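Local coordinates for intimin (Escherichia coli O127:H6 str. E2348/69, PDB 6TQD), which is an outer-membrane adhesin of attaching and effacing bacteria, whose passenger includes bacterial Ig-like domains and probably extends from the cell surface toward the host cell, at residues A[148-153]-A[186-191]. Numbering follows the deposited sequence.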
loop_
_atom_site.group_PDB
_atom_site.type_symbol
_atom_site.label_atom_id
_atom_site.label_comp_id
_atom_site.label_asym_id
_atom_site.label_seq_id
_atom_site.Cartn_x
_atom_site.Cartn_y
_atom_site.Cartn_z
ATOM N N VAL A 148 -6.061 17.046 -1.250
ATOM C CA VAL A 148 -5.311 16.574 -2.408
ATOM C C VAL A 148 -5.190 17.728 -3.384
ATOM O O VAL A 148 -6.193 18.356 -3.724
ATOM C CB VAL A 148 -6.010 15.383 -3.078
ATOM C CG1 VAL A 148 -5.233 14.931 -4.273
ATOM C CG2 VAL A 148 -6.183 14.229 -2.087
ATOM N N SER A 149 -3.972 17.993 -3.850
ATOM C CA SER A 149 -3.690 19.071 -4.787
ATOM C C SER A 149 -3.583 18.504 -6.193
ATOM O O SER A 149 -2.896 17.500 -6.406
ATOM C CB SER A 149 -2.369 19.755 -4.425
ATOM O OG SER A 149 -2.492 20.480 -3.216
ATOM N N PHE A 150 -4.254 19.156 -7.148
ATOM C CA PHE A 150 -4.288 18.721 -8.536
ATOM C C PHE A 150 -3.596 19.741 -9.433
ATOM O O PHE A 150 -3.748 20.953 -9.247
ATOM C CB PHE A 150 -5.723 18.539 -9.043
ATOM C CG PHE A 150 -6.542 17.599 -8.206
ATOM C CD1 PHE A 150 -7.618 18.074 -7.475
ATOM C CD2 PHE A 150 -6.256 16.246 -8.169
ATOM C CE1 PHE A 150 -8.377 17.218 -6.717
ATOM C CE2 PHE A 150 -7.007 15.385 -7.399
ATOM C CZ PHE A 150 -8.081 15.877 -6.675
ATOM N N ASN A 151 -2.838 19.250 -10.409
ATOM C CA ASN A 151 -2.084 20.126 -11.295
ATOM C C ASN A 151 -1.923 19.480 -12.662
ATOM O O ASN A 151 -1.754 18.266 -12.767
ATOM C CB ASN A 151 -0.698 20.428 -10.708
ATOM C CG ASN A 151 -0.765 21.302 -9.475
ATOM O OD1 ASN A 151 -0.680 20.813 -8.346
ATOM N ND2 ASN A 151 -0.933 22.602 -9.682
ATOM N N ILE A 152 -1.972 20.303 -13.709
ATOM C CA ILE A 152 -1.727 19.841 -15.070
ATOM C C ILE A 152 -0.215 19.864 -15.299
ATOM O O ILE A 152 0.412 20.928 -15.256
ATOM C CB ILE A 152 -2.479 20.688 -16.109
ATOM C CG1 ILE A 152 -3.980 20.494 -15.925
ATOM C CG2 ILE A 152 -2.057 20.267 -17.517
ATOM C CD1 ILE A 152 -4.854 21.428 -16.739
ATOM N N VAL A 153 0.369 18.685 -15.516
ATOM C CA VAL A 153 1.809 18.564 -15.705
ATOM C C VAL A 153 2.209 18.949 -17.120
ATOM O O VAL A 153 3.246 19.593 -17.336
ATOM C CB VAL A 153 2.256 17.127 -15.369
ATOM C CG1 VAL A 153 3.740 16.960 -15.632
ATOM C CG2 VAL A 153 1.900 16.778 -13.937
ATOM N N VAL A 186 -2.295 14.863 -15.818
ATOM C CA VAL A 186 -2.690 15.517 -14.580
ATOM C C VAL A 186 -2.050 14.761 -13.426
ATOM O O VAL A 186 -1.854 13.546 -13.503
ATOM C CB VAL A 186 -4.223 15.521 -14.417
ATOM C CG1 VAL A 186 -4.617 16.278 -13.177
ATOM C CG2 VAL A 186 -4.890 16.121 -15.657
ATOM N N SER A 187 -1.716 15.490 -12.354
ATOM C CA SER A 187 -1.098 14.893 -11.176
ATOM C C SER A 187 -1.901 15.221 -9.926
ATOM O O SER A 187 -2.664 16.193 -9.874
ATOM C CB SER A 187 0.332 15.412 -10.987
ATOM O OG SER A 187 0.313 16.764 -10.570
ATOM N N ALA A 188 -1.692 14.388 -8.898
ATOM C CA ALA A 188 -2.320 14.528 -7.592
ATOM C C ALA A 188 -1.258 14.390 -6.502
ATOM O O ALA A 188 -0.362 13.555 -6.608
ATOM C CB ALA A 188 -3.376 13.419 -7.396
ATOM N N LYS A 189 -1.389 15.193 -5.450
ATOM C CA LYS A 189 -0.388 15.190 -4.391
ATOM C C LYS A 189 -1.017 15.544 -3.053
ATOM O O LYS A 189 -1.945 16.351 -2.972
ATOM C CB LYS A 189 0.736 16.184 -4.718
ATOM C CG LYS A 189 1.955 16.100 -3.793
ATOM C CD LYS A 189 3.011 17.140 -4.134
ATOM C CE LYS A 189 4.178 17.122 -3.154
ATOM N NZ LYS A 189 3.797 17.563 -1.776
ATOM N N THR A 190 -0.495 14.923 -1.993
ATOM C CA THR A 190 -0.804 15.304 -0.623
ATOM C C THR A 190 0.433 15.915 0.028
ATOM O O THR A 190 1.568 15.780 -0.461
ATOM C CB THR A 190 -1.277 14.098 0.197
ATOM O OG1 THR A 190 -0.252 13.101 0.179
ATOM C CG2 THR A 190 -2.570 13.541 -0.357
ATOM N N ALA A 191 0.208 16.563 1.173
ATOM C CA ALA A 191 1.245 17.389 1.794
ATOM C C ALA A 191 2.519 16.605 2.117
ATOM O O ALA A 191 3.623 17.135 1.948
ATOM C CB ALA A 191 0.696 18.035 3.074
HETATM O O HOH W 1 -0.464 17.554 -7.946
#
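V186 faces I152 in a non-hydrogen-bonded pair of two neighbouring antiparallel strands, its CG2 4.5 Å from CG1 of I152; both branched side chains suit the apolar face of a β-sandwich. S187, on the other face, forms a hydrogen-bonded pair with N151: its N gives a nearly straight bond to O of N151 (2.8 Å), and its O receives N151 N, which lies tilted 28° from the carbonyl plane. With chi1 at 71°, S187 OG sits between its own N and carbonyl carbon, and this short hydroxymethyl donates to a water 2.8 Å away, which in turn donates to S149 O. Polar residues suit this face because S149, N151 and K189 are at least partly exposed, although V153 CG2 also lies 3.6 Å from S187 CB. A188 returns to the apolar face, its single methyl short enough to let V148 and F150 close in: CB lies 3.9 Å from V148 CG1 and 4.1 Å from F150 CD2. K189 pairs with S149 through two backbone bonds, while its long, extended chain leads away and NZ reaches T190 O and M193 O. T190, buried, offers its CG2 methyl to V148 CG2 while V110 O satisfies its hydroxyl. In the Ig-like domain, strand 182-189 lies between 147-154 and 197-205, and the apolar face packs on strands 111-117, 130-138 and 171-177 of the opposing sheet, with F115 touching V186 and A188.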